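Side-chain contacts in short chain dehydrogenase (A0QTM2 homolog) (Mycobacterium thermoresistibile, PDB 3SC4), which probably catalyses an NAD(P)-dependent oxidation or reduction, as short-chain dehydrogenases with a Rossmann fold do, on a substrate that is not established: residues 10-15 with 23-28; 82-87 with 133-138; 152-157 with 173-178. All coordinates share one frame; numbering follows the deposited sequence.

Contact 1. Residues 10-15 with 23-28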
ATOM      1  N   LYS B  10      20.023  12.748 -22.239  1.00 37.87           N
ATOM      2  CA  LYS B  10      19.650  12.026 -21.051  1.00 36.18           C
ATOM      3  C   LYS B  10      18.807  10.810 -21.438  1.00 34.07           C
ATOM      4  O   LYS B  10      18.228  10.768 -22.532  1.00 34.27           O
ATOM      5  CB  LYS B  10      18.934  12.968 -20.082  1.00 35.64           C
ATOM      6  CG  LYS B  10      19.827  14.161 -19.681  1.00 39.34           C
ATOM      7  CD  LYS B  10      19.908  14.401 -18.156  1.00 41.31           C
ATOM      8  CE  LYS B  10      21.019  15.403 -17.769  1.00 42.68           C
ATOM      9  NZ  LYS B  10      22.406  14.912 -18.131  1.00 45.44           N
ATOM     10  N   THR B  11      18.781   9.809 -20.560  1.00 31.67           N
ATOM     11  CA  THR B  11      18.086   8.565 -20.827  1.00 29.87           C
ATOM     12  C   THR B  11      16.935   8.345 -19.861  1.00 27.70           C
ATOM     13  O   THR B  11      17.135   8.387 -18.660  1.00 27.03           O
ATOM     14  CB  THR B  11      19.052   7.398 -20.719  1.00 30.39           C
ATOM     15  OG1 THR B  11      20.016   7.505 -21.771  1.00 31.64           O
ATOM     16  CG2 THR B  11      18.320   6.073 -20.864  1.00 29.08           C
ATOM     17  N   MET B  12      15.739   8.097 -20.397  1.00 26.46           N
ATOM     18  CA  MET B  12      14.556   7.746 -19.598  1.00 25.17           C
ATOM     19  C   MET B  12      14.118   6.291 -19.740  1.00 24.64           C
ATOM     20  O   MET B  12      14.059   5.760 -20.846  1.00 25.16           O
ATOM     21  CB  MET B  12      13.371   8.615 -19.993  1.00 24.93           C
ATOM     22  CG  MET B  12      12.068   8.248 -19.278  1.00 24.67           C
ATOM     23  SD  MET B  12      10.895   9.614 -19.268  1.00 26.72           S
ATOM     24  CE  MET B  12      10.203   9.511 -20.890  1.00 20.70           C
ATOM     25  N   PHE B  13      13.789   5.667 -18.610  1.00 23.82           N
ATOM     26  CA  PHE B  13      13.103   4.381 -18.578  1.00 23.27           C
ATOM     27  C   PHE B  13      11.660   4.601 -18.122  1.00 22.23           C
ATOM     28  O   PHE B  13      11.428   5.088 -17.024  1.00 22.11           O
ATOM     29  CB  PHE B  13      13.793   3.422 -17.620  1.00 22.88           C
ATOM     30  CG  PHE B  13      13.269   2.003 -17.712  1.00 23.92           C
ATOM     31  CD1 PHE B  13      13.824   1.093 -18.615  1.00 23.48           C
ATOM     32  CD2 PHE B  13      12.218   1.584 -16.910  1.00 22.16           C
ATOM     33  CE1 PHE B  13      13.347  -0.198 -18.700  1.00 23.51           C
ATOM     34  CE2 PHE B  13      11.726   0.296 -17.001  1.00 22.41           C
ATOM     35  CZ  PHE B  13      12.307  -0.609 -17.894  1.00 22.88           C
ATOM     36  N   ILE B  14      10.695   4.230 -18.944  1.00 21.83           N
ATOM     37  CA  ILE B  14       9.303   4.473 -18.608  1.00 21.21           C
ATOM     38  C   ILE B  14       8.476   3.195 -18.746  1.00 21.47           C
ATOM     39  O   ILE B  14       8.569   2.491 -19.751  1.00 21.43           O
ATOM     40  CB  ILE B  14       8.706   5.658 -19.427  1.00 21.33           C
ATOM     41  CG1 ILE B  14       7.280   5.963 -18.970  1.00 21.28           C
ATOM     42  CG2 ILE B  14       8.757   5.403 -20.915  1.00 19.92           C
ATOM     43  CD1 ILE B  14       6.684   7.203 -19.623  1.00 20.68           C
ATOM     44  N   SER B  15       7.739   2.869 -17.682  1.00 21.26           N
ATOM     45  CA  SER B  15       6.772   1.791 -17.713  1.00 21.78           C
ATOM     46  C   SER B  15       5.502   2.373 -18.305  1.00 22.31           C
ATOM     47  O   SER B  15       5.057   3.483 -17.951  1.00 22.49           O
ATOM     48  CB  SER B  15       6.489   1.220 -16.330  1.00 21.00           C
ATOM     49  OG  SER B  15       5.795   2.166 -15.530  1.00 19.82           O
ATOM     50  N   LEU B  23       2.839   8.184 -23.285  1.00 20.26           N
ATOM     51  CA  LEU B  23       3.306   8.648 -24.560  1.00 21.88           C
ATOM     52  C   LEU B  23       3.583  10.149 -24.510  1.00 21.76           C
ATOM     53  O   LEU B  23       4.649  10.567 -24.905  1.00 23.08           O
ATOM     54  CB  LEU B  23       2.326   8.287 -25.660  1.00 21.95           C
ATOM     55  CG  LEU B  23       2.795   8.579 -27.084  1.00 23.97           C
ATOM     56  CD1 LEU B  23       4.087   7.835 -27.444  1.00 21.34           C
ATOM     57  CD2 LEU B  23       1.596   8.238 -28.041  1.00 23.20           C
ATOM     58  N   ALA B  24       2.686  10.957 -23.971  1.00 21.13           N
ATOM     59  CA  ALA B  24       2.930  12.419 -23.999  1.00 21.13           C
ATOM     60  C   ALA B  24       4.177  12.804 -23.215  1.00 21.30           C
ATOM     61  O   ALA B  24       4.863  13.745 -23.579  1.00 22.68           O
ATOM     62  CB  ALA B  24       1.717  13.214 -23.511  1.00 19.73           C
ATOM     63  N   ILE B  25       4.467  12.093 -22.132  1.00 21.21           N
ATOM     64  CA  ILE B  25       5.666  12.366 -21.331  1.00 21.26           C
ATOM     65  C   ILE B  25       6.894  11.959 -22.124  1.00 22.52           C
ATOM     66  O   ILE B  25       7.833  12.741 -22.260  1.00 23.13           O
ATOM     67  CB  ILE B  25       5.639  11.650 -19.963  1.00 20.35           C
ATOM     68  CG1 ILE B  25       4.616  12.337 -19.055  1.00 19.99           C
ATOM     69  CG2 ILE B  25       7.011  11.681 -19.266  1.00 18.72           C
ATOM     70  CD1 ILE B  25       4.103  11.482 -17.923  1.00 17.94           C
ATOM     71  N   ALA B  26       6.868  10.739 -22.642  1.00 22.98           N
ATOM     72  CA  ALA B  26       7.913  10.241 -23.518  1.00 24.30           C
ATOM     73  C   ALA B  26       8.192  11.227 -24.656  1.00 25.74           C
ATOM     74  O   ALA B  26       9.337  11.596 -24.889  1.00 26.56           O
ATOM     75  CB  ALA B  26       7.522   8.886 -24.067  1.00 24.04           C
ATOM     76  N   LYS B  27       7.154  11.679 -25.338  1.00 26.11           N
ATOM     77  CA  LYS B  27       7.340  12.624 -26.444  1.00 27.87           C
ATOM     78  C   LYS B  27       7.996  13.927 -25.991  1.00 28.42           C
ATOM     79  O   LYS B  27       8.933  14.415 -26.622  1.00 29.35           O
ATOM     80  CB  LYS B  27       6.011  12.882 -27.182  1.00 28.28           C
ATOM     81  CG  LYS B  27       5.703  11.792 -28.253  1.00 29.88           C
ATOM     82  CD  LYS B  27       4.226  11.629 -28.588  1.00 31.55           C
ATOM     83  CE  LYS B  27       3.725  12.586 -29.679  1.00 33.19           C
ATOM     84  NZ  LYS B  27       2.235  12.421 -29.835  1.00 32.09           N
ATOM     85  N   ARG B  28       7.547  14.472 -24.870  1.00 28.36           N
ATOM     86  CA  ARG B  28       8.110  15.733 -24.393  1.00 28.96           C
ATOM     87  C   ARG B  28       9.586  15.616 -24.084  1.00 29.19           C
ATOM     88  O   ARG B  28      10.367  16.493 -24.419  1.00 30.38           O
ATOM     89  CB  ARG B  28       7.390  16.210 -23.154  1.00 28.45           C
ATOM     90  CG  ARG B  28       7.868  17.549 -22.659  1.00 30.75           C
ATOM     91  CD  ARG B  28       7.449  18.662 -23.600  1.00 33.27           C
ATOM     92  NE  ARG B  28       7.606  19.957 -22.949  1.00 35.95           N
ATOM     93  CZ  ARG B  28       8.720  20.684 -22.948  1.00 38.45           C
ATOM     94  NH1 ARG B  28       9.839  20.273 -23.567  1.00 38.65           N
ATOM     95  NH2 ARG B  28       8.701  21.847 -22.323  1.00 39.51           N
TER

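Contact 2. Residues 82-87 with 133-138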
ATOM      1  N   ALA B  82      15.612  -7.664 -17.177  1.00 30.18           N
ATOM      2  CA  ALA B  82      16.087  -7.773 -18.559  1.00 31.08           C
ATOM      3  C   ALA B  82      15.823  -6.485 -19.330  1.00 30.60           C
ATOM      4  O   ALA B  82      16.679  -6.047 -20.096  1.00 31.37           O
ATOM      5  CB  ALA B  82      15.467  -8.977 -19.275  1.00 31.45           C
ATOM      6  N   ALA B  83      14.683  -5.836 -19.093  1.00 29.27           N
ATOM      7  CA  ALA B  83      14.418  -4.572 -19.788  1.00 28.84           C
ATOM      8  C   ALA B  83      15.384  -3.461 -19.342  1.00 28.89           C
ATOM      9  O   ALA B  83      15.853  -2.661 -20.155  1.00 29.46           O
ATOM     10  CB  ALA B  83      13.008  -4.159 -19.613  1.00 27.00           C
ATOM     11  N   VAL B  84      15.714  -3.421 -18.060  1.00 28.57           N
ATOM     12  CA  VAL B  84      16.646  -2.394 -17.573  1.00 28.61           C
ATOM     13  C   VAL B  84      18.083  -2.620 -18.102  1.00 30.28           C
ATOM     14  O   VAL B  84      18.717  -1.688 -18.630  1.00 30.19           O
ATOM     15  CB  VAL B  84      16.596  -2.292 -16.033  1.00 27.89           C
ATOM     16  CG1 VAL B  84      17.826  -1.570 -15.488  1.00 27.45           C
ATOM     17  CG2 VAL B  84      15.298  -1.609 -15.625  1.00 24.23           C
ATOM     18  N   ALA B  85      18.560  -3.862 -17.985  1.00 31.41           N
ATOM     19  CA  ALA B  85      19.848  -4.289 -18.574  1.00 33.21           C
ATOM     20  C   ALA B  85      19.930  -3.971 -20.061  1.00 34.64           C
ATOM     21  O   ALA B  85      20.994  -3.613 -20.563  1.00 36.42           O
ATOM     22  CB  ALA B  85      20.080  -5.784 -18.356  1.00 33.35           C
ATOM     23  N   LYS B  86      18.818  -4.116 -20.771  1.00 34.72           N
ATOM     24  CA  LYS B  86      18.809  -3.844 -22.194  1.00 36.31           C
ATOM     25  C   LYS B  86      18.909  -2.338 -22.424  1.00 35.77           C
ATOM     26  O   LYS B  86      19.582  -1.891 -23.353  1.00 37.04           O
ATOM     27  CB  LYS B  86      17.567  -4.428 -22.861  1.00 36.25           C
ATOM     28  CG  LYS B  86      17.738  -4.671 -24.320  1.00 40.53           C
ATOM     29  CD  LYS B  86      16.413  -4.976 -25.025  1.00 44.71           C
ATOM     30  CE  LYS B  86      16.630  -5.092 -26.565  1.00 48.99           C
ATOM     31  NZ  LYS B  86      15.331  -5.210 -27.321  1.00 50.47           N
ATOM     32  N   THR B  87      18.281  -1.562 -21.552  1.00 33.99           N
ATOM     33  CA  THR B  87      18.339  -0.110 -21.635  1.00 33.30           C
ATOM     34  C   THR B  87      19.786   0.361 -21.383  1.00 35.07           C
ATOM     35  O   THR B  87      20.319   1.210 -22.115  1.00 35.68           O
ATOM     36  CB  THR B  87      17.341   0.525 -20.612  1.00 31.71           C
ATOM     37  OG1 THR B  87      15.999   0.133 -20.946  1.00 29.30           O
ATOM     38  CG2 THR B  87      17.440   2.058 -20.581  1.00 29.94           C
ATOM     39  N   GLN B 133      13.586  -0.293  -8.205  1.00 20.64           N
ATOM     40  CA  GLN B 133      14.712  -0.992  -7.632  1.00 21.61           C
ATOM     41  C   GLN B 133      15.719  -1.334  -8.691  1.00 23.41           C
ATOM     42  O   GLN B 133      16.943  -1.227  -8.488  1.00 25.04           O
ATOM     43  CB  GLN B 133      14.249  -2.286  -6.976  1.00 21.73           C
ATOM     44  CG  GLN B 133      15.363  -3.144  -6.363  1.00 21.24           C
ATOM     45  CD  GLN B 133      14.822  -4.486  -5.902  1.00 21.33           C
ATOM     46  OE1 GLN B 133      14.407  -5.307  -6.721  1.00 21.57           O
ATOM     47  NE2 GLN B 133      14.797  -4.707  -4.590  1.00 17.03           N
ATOM     48  N   SER B 134      15.218  -1.786  -9.822  1.00 23.69           N
ATOM     49  CA  SER B 134      16.112  -2.258 -10.854  1.00 25.01           C
ATOM     50  C   SER B 134      16.836  -1.081 -11.520  1.00 25.54           C
ATOM     51  O   SER B 134      17.997  -1.215 -11.911  1.00 26.91           O
ATOM     52  CB  SER B 134      15.349  -3.115 -11.855  1.00 24.88           C
ATOM     53  OG  SER B 134      16.177  -3.465 -12.924  1.00 26.24           O
ATOM     54  N   CYS B 135      16.166   0.069 -11.618  1.00 24.74           N
ATOM     55  CA  CYS B 135      16.780   1.269 -12.181  1.00 24.93           C
ATOM     56  C   CYS B 135      17.840   1.913 -11.272  1.00 25.42           C
ATOM     57  O   CYS B 135      18.848   2.436 -11.764  1.00 26.04           O
ATOM     58  CB  CYS B 135      15.705   2.310 -12.514  1.00 24.52           C
ATOM     59  SG  CYS B 135      14.774   2.006 -14.068  1.00 25.10           S
ATOM     60  N   ILE B 136      17.627   1.857  -9.957  1.00 24.64           N
ATOM     61  CA  ILE B 136      18.409   2.652  -9.020  1.00 24.98           C
ATOM     62  C   ILE B 136      19.945   2.560  -9.181  1.00 27.19           C
ATOM     63  O   ILE B 136      20.598   3.599  -9.236  1.00 28.17           O
ATOM     64  CB  ILE B 136      17.988   2.402  -7.562  1.00 24.61           C
ATOM     65  CG1 ILE B 136      16.711   3.208  -7.272  1.00 22.11           C
ATOM     66  CG2 ILE B 136      19.138   2.787  -6.580  1.00 23.46           C
ATOM     67  CD1 ILE B 136      15.894   2.733  -6.102  1.00 19.22           C
ATOM     68  N   PRO B 137      20.512   1.350  -9.307  1.00 27.91           N
ATOM     69  CA  PRO B 137      21.973   1.258  -9.456  1.00 29.86           C
ATOM     70  C   PRO B 137      22.537   1.982 -10.693  1.00 31.20           C
ATOM     71  O   PRO B 137      23.675   2.480 -10.678  1.00 31.96           O
ATOM     72  CB  PRO B 137      22.244  -0.260  -9.556  1.00 30.47           C
ATOM     73  CG  PRO B 137      20.951  -0.953  -9.186  1.00 29.25           C
ATOM     74  CD  PRO B 137      19.851   0.045  -9.473  1.00 27.92           C
ATOM     75  N   HIS B 138      21.739   2.048 -11.750  1.00 31.16           N
ATOM     76  CA  HIS B 138      22.195   2.638 -12.991  1.00 32.17           C
ATOM     77  C   HIS B 138      21.953   4.150 -13.012  1.00 32.48           C
ATOM     78  O   HIS B 138      22.290   4.805 -13.994  1.00 33.59           O
ATOM     79  CB  HIS B 138      21.525   1.946 -14.163  1.00 31.87           C
ATOM     80  CG  HIS B 138      21.716   0.464 -14.155  1.00 32.84           C
ATOM     81  ND1 HIS B 138      22.917  -0.132 -14.487  1.00 34.15           N
ATOM     82  CD2 HIS B 138      20.873  -0.544 -13.824  1.00 32.10           C
ATOM     83  CE1 HIS B 138      22.797  -1.442 -14.372  1.00 34.99           C
ATOM     84  NE2 HIS B 138      21.565  -1.721 -13.978  1.00 33.81           N
TER

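Contact 3. Residues 152-157 with 173-178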
ATOM      1  N   PRO B 152      -1.108   9.661  -6.558  1.00 14.94           N
ATOM      2  CA  PRO B 152      -1.673  10.830  -5.915  1.00 15.07           C
ATOM      3  C   PRO B 152      -1.102  11.077  -4.543  1.00 15.40           C
ATOM      4  O   PRO B 152      -0.492  10.174  -3.969  1.00 16.14           O
ATOM      5  CB  PRO B 152      -3.131  10.429  -5.749  1.00 15.33           C
ATOM      6  CG  PRO B 152      -3.068   8.959  -5.443  1.00 14.58           C
ATOM      7  CD  PRO B 152      -1.827   8.434  -6.152  1.00 14.61           C
ATOM      8  N   PRO B 153      -1.317  12.275  -3.999  1.00 15.43           N
ATOM      9  CA  PRO B 153      -1.039  12.521  -2.577  1.00 15.83           C
ATOM     10  C   PRO B 153      -1.885  11.620  -1.715  1.00 15.05           C
ATOM     11  O   PRO B 153      -3.001  11.250  -2.126  1.00 14.13           O
ATOM     12  CB  PRO B 153      -1.511  13.967  -2.340  1.00 16.28           C
ATOM     13  CG  PRO B 153      -1.719  14.546  -3.666  1.00 17.03           C
ATOM     14  CD  PRO B 153      -2.014  13.404  -4.620  1.00 15.97           C
ATOM     15  N   ILE B 154      -1.340  11.288  -0.548  1.00 14.86           N
ATOM     16  CA  ILE B 154      -1.975  10.440   0.424  1.00 14.89           C
ATOM     17  C   ILE B 154      -2.917  11.338   1.191  1.00 17.05           C
ATOM     18  O   ILE B 154      -2.489  12.201   1.961  1.00 17.64           O
ATOM     19  CB  ILE B 154      -0.998   9.813   1.407  1.00 14.31           C
ATOM     20  CG1 ILE B 154       0.163   9.101   0.681  1.00 14.38           C
ATOM     21  CG2 ILE B 154      -1.730   8.901   2.354  1.00 12.84           C
ATOM     22  CD1 ILE B 154      -0.204   7.952  -0.182  1.00 12.03           C
ATOM     23  N   ARG B 155      -4.208  11.111   0.966  1.00 18.79           N
ATOM     24  CA  ARG B 155      -5.293  11.816   1.641  1.00 20.60           C
ATOM     25  C   ARG B 155      -6.009  10.810   2.557  1.00 20.85           C
ATOM     26  O   ARG B 155      -6.473   9.767   2.098  1.00 19.61           O
ATOM     27  CB  ARG B 155      -6.272  12.323   0.584  1.00 21.65           C
ATOM     28  CG  ARG B 155      -5.677  13.349  -0.403  1.00 23.23           C
ATOM     29  CD  ARG B 155      -5.908  14.723   0.168  1.00 28.09           C
ATOM     30  NE  ARG B 155      -6.573  15.546  -0.809  1.00 31.30           N
ATOM     31  CZ  ARG B 155      -7.385  16.557  -0.542  1.00 33.38           C
ATOM     32  NH1 ARG B 155      -7.700  16.910   0.690  1.00 30.94           N
ATOM     33  NH2 ARG B 155      -7.888  17.222  -1.565  1.00 37.18           N
ATOM     34  N   LEU B 156      -6.102  11.142   3.840  1.00 22.01           N
ATOM     35  CA  LEU B 156      -6.523  10.194   4.872  1.00 22.84           C
ATOM     36  C   LEU B 156      -7.906  10.453   5.445  1.00 24.76           C
ATOM     37  O   LEU B 156      -8.389   9.668   6.282  1.00 25.37           O
ATOM     38  CB  LEU B 156      -5.518  10.216   6.027  1.00 22.56           C
ATOM     39  CG  LEU B 156      -4.099   9.764   5.681  1.00 21.76           C
ATOM     40  CD1 LEU B 156      -3.181   9.955   6.914  1.00 19.29           C
ATOM     41  CD2 LEU B 156      -4.115   8.318   5.189  1.00 17.14           C
ATOM     42  N   GLU B 157      -8.528  11.551   5.018  1.00 26.18           N
ATOM     43  CA  GLU B 157      -9.905  11.826   5.383  1.00 28.35           C
ATOM     44  C   GLU B 157     -10.779  10.713   4.771  1.00 27.84           C
ATOM     45  O   GLU B 157     -10.499  10.218   3.674  1.00 26.20           O
ATOM     46  CB  GLU B 157     -10.359  13.213   4.892  1.00 29.57           C
ATOM     47  CG  GLU B 157      -9.473  14.408   5.383  1.00 32.91           C
ATOM     48  CD  GLU B 157      -8.221  14.702   4.499  1.00 36.27           C
ATOM     49  OE1 GLU B 157      -8.021  14.108   3.415  1.00 34.53           O
ATOM     50  OE2 GLU B 157      -7.399  15.540   4.919  1.00 42.93           O
ATOM     51  N   MET B 173       1.754   2.960  -4.535  1.00 14.21           N
ATOM     52  CA  MET B 173       2.726   3.572  -5.478  1.00 13.86           C
ATOM     53  C   MET B 173       3.329   4.814  -4.873  1.00 13.83           C
ATOM     54  O   MET B 173       4.531   4.998  -4.902  1.00 14.69           O
ATOM     55  CB  MET B 173       2.071   3.999  -6.800  1.00 14.10           C
ATOM     56  CG  MET B 173       1.980   2.991  -7.834  1.00 13.32           C
ATOM     57  SD  MET B 173       1.213   3.627  -9.343  1.00 15.50           S
ATOM     58  CE  MET B 173       2.558   4.245 -10.346  1.00 11.00           C
ATOM     59  N   THR B 174       2.488   5.694  -4.365  1.00 13.71           N
ATOM     60  CA  THR B 174       2.979   6.927  -3.745  1.00 13.78           C
ATOM     61  C   THR B 174       3.881   6.608  -2.550  1.00 14.04           C
ATOM     62  O   THR B 174       4.992   7.116  -2.433  1.00 15.50           O
ATOM     63  CB  THR B 174       1.787   7.829  -3.372  1.00 14.30           C
ATOM     64  OG1 THR B 174       1.158   8.317  -4.592  1.00 12.44           O
ATOM     65  CG2 THR B 174       2.222   9.007  -2.459  1.00 12.80           C
ATOM     66  N   LEU B 175       3.461   5.703  -1.685  1.00 14.27           N
ATOM     67  CA  LEU B 175       4.307   5.339  -0.532  1.00 14.21           C
ATOM     68  C   LEU B 175       5.672   4.782  -0.956  1.00 14.83           C
ATOM     69  O   LEU B 175       6.705   5.059  -0.328  1.00 14.31           O
ATOM     70  CB  LEU B 175       3.578   4.351   0.371  1.00 13.98           C
ATOM     71  CG  LEU B 175       2.427   4.946   1.181  1.00 12.99           C
ATOM     72  CD1 LEU B 175       1.682   3.841   1.908  1.00 11.27           C
ATOM     73  CD2 LEU B 175       2.976   5.990   2.168  1.00  9.66           C
ATOM     74  N   CYS B 176       5.683   4.007  -2.034  1.00 15.10           N
ATOM     75  CA  CYS B 176       6.940   3.529  -2.560  1.00 15.98           C
ATOM     76  C   CYS B 176       7.830   4.721  -2.936  1.00 17.02           C
ATOM     77  O   CYS B 176       9.009   4.782  -2.553  1.00 18.72           O
ATOM     78  CB  CYS B 176       6.698   2.645  -3.752  1.00 15.98           C
ATOM     79  SG  CYS B 176       8.174   1.848  -4.346  1.00 18.22           S
ATOM     80  N   ALA B 177       7.252   5.682  -3.635  1.00 16.48           N
ATOM     81  CA  ALA B 177       7.983   6.803  -4.146  1.00 16.89           C
ATOM     82  C   ALA B 177       8.532   7.657  -3.018  1.00 18.05           C
ATOM     83  O   ALA B 177       9.668   8.158  -3.114  1.00 18.48           O
ATOM     84  CB  ALA B 177       7.098   7.639  -5.040  1.00 16.04           C
ATOM     85  N   LEU B 178       7.716   7.863  -1.981  1.00 17.94           N
ATOM     86  CA  LEU B 178       8.141   8.654  -0.831  1.00 18.56           C
ATOM     87  C   LEU B 178       9.170   7.929   0.026  1.00 18.60           C
ATOM     88  O   LEU B 178      10.054   8.540   0.604  1.00 19.88           O
ATOM     89  CB  LEU B 178       6.939   9.040   0.034  1.00 18.32           C
ATOM     90  CG  LEU B 178       5.878   9.888  -0.667  1.00 19.39           C
ATOM     91  CD1 LEU B 178       4.729  10.233   0.289  1.00 18.63           C
ATOM     92  CD2 LEU B 178       6.498  11.182  -1.221  1.00 20.61           C
TER

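Contact 1. Residues 10-15 with 23-28
Met12 meets Ala26 end-on, its terminal methyl pressed against the backbone of the helix. The closest approach is CE of Met12 to CA of Ala26, at 3.6 Å, while the CB methyl of Ala26 lies slightly further off, 4.2 Å from Met12 CE. Because alanine ends at CB, the methionine methyl can reach the main chain itself. Ile25 approaches from the neighbouring position of the helix and offers its CG2 branch, also 4.2 Å from Met12 CE, so that one methyl touches two successive residues. The methionine gets there by running out from the strand with CG anti to the backbone N (chi1 176°) and then bending about the CG-SD bond (chi3 80°), which sets the methyl at the end of the chain against Ala26. Strand 11-15 and helix 20-30 are the first two elements of the Rossmann beta-alpha-beta unit completed by strand 35-40, and the turn between them is the place where relatives in this family hold the dinucleotide with a glycine-rich loop. Two residues further along the strand, on the same face of the sheet, Ile14 adds a looser contact, with its CD1 about 4.5 Å from CG2 of Ile25. Every touching group is apolar and buried, and no hydrogen bond crosses between the segments. Met12 and Ile14 also pack on Val36 of one adjoining strand and on Val98 of the other, whereas Phe13 lies on the far face of the sheet against helix 77-91.

Contact 2. Residues 82-87 with 133-138
Val84 is the residue of helix 77-91 that does the touching, and three residues of the segment 133-138 meet its branches. Ser134 approaches the branch point, with OG 3.3 Å from CB of Val84 and 3.4 Å from its CG2. The hydroxyl is carried out there because OG stands anti to the backbone N of Ser134 (chi1 174°). One residue on, SG of Cys135 lies 4.0 Å from Val84 CG2. The other methyl, CG1, meets the imidazole of His138 obliquely, 3.6 Å from its CD2, and also comes close to the carbonyl oxygen of Ser134. A beta-branched side chain suits the spot, since its two methyls share the serine hydroxyl and then part, CG2 to the cysteine sulfur and CG1 to the imidazole.

Behind this first shell, the backbone N of His138 bonds to Cys135 O (2.9 Å), a turn that brings the ring round beside the valine, and the backbone of His138 is bonded again to Ile94. Phe13 of strand 11-15 lies against both Val84 and Cys135, and Ile94 packs on the same pair. In helix 77-91, Thr87 turns its hydroxyl back on its own helix: OG1 donates to Ala83 O (2.9 Å), and Thr87 N reaches that oxygen from the opposite face of the carbonyl plane. Outside the pair of helices, Gln133 NE2 is bonded to Ile109 O of the second subunit.

The two helices lie on one face of the Rossmann sheet, and this contact joins them without a hydrogen bond or ion pair between the segments. Although a hydroxyl, a thiol and an imidazole line the valine, their contacts with it are van der Waals ones, so the fit probably depends on shape more than on bond direction.

Contact 3. Residues 152-157 with 173-178
Thr174, the main residue of this helical segment, grips the loop through its hydroxyl, whose OG1 donates a short hydrogen bond to Pro152 O (2.6 Å). The hydroxyl approaches at 138° to the carbonyl bond and 25° out of its plane, and so reaches the oxygen from the side. OG1 is also hydrogen-bonded to Ser151 OG, so this buried hydroxyl has two partners on the loop. Threonine suits the place because its second branch is apolar: chi1 of -68° sets OG1 beside the backbone N, facing the proline carbonyl, and CG2 anti to that N, where it meets CD1 of Ile154 at 3.5 Å. The isoleucine and threonine side chains lie alongside one another but run opposite ways. A proline at 152 lacks an N-H, so its nitrogen, although 3.3 Å from Thr174 OG1, makes no bond to it.

Next along the helix, Leu175 presents CG to the same Ile154 CD1, at 4.2 Å, and also packs on Tyr171 of the second subunit. Leu178, one turn beyond Thr174, borders the contact more loosely.

The loop follows strand 146-149, packs against helix 164-183 and then leads into it; in classical short-chain dehydrogenases this helix carries the Tyr-Lys pair of the active site. Beneath the contact, Thr174 rests on Thr193 of strand 190-195 and Thr242 of strand 242-244, while Met173 and Cys176 face helix 114-135.

Contact 1 is the most central of the three, a wholly apolar strand-to-helix junction, whereas contacts 2 and 3 lie further from the centre of the chain and both reach the second subunit; contact 3 is nonetheless buried, and contact 2 only partly so. Contacts 1 and 2 share a border: Phe13, on the reverse face of the strand in contact 1, touches Val84 and Cys135, so the sheet separates helix 20-30 from the helix pair of contact 2. Contact 3 touches neither, its nearest atoms being about 6 Å from contact 1 and 7 Å from contact 2. It alone has a hydrogen bond between its segments, from a helix hydroxyl to a loop carbonyl.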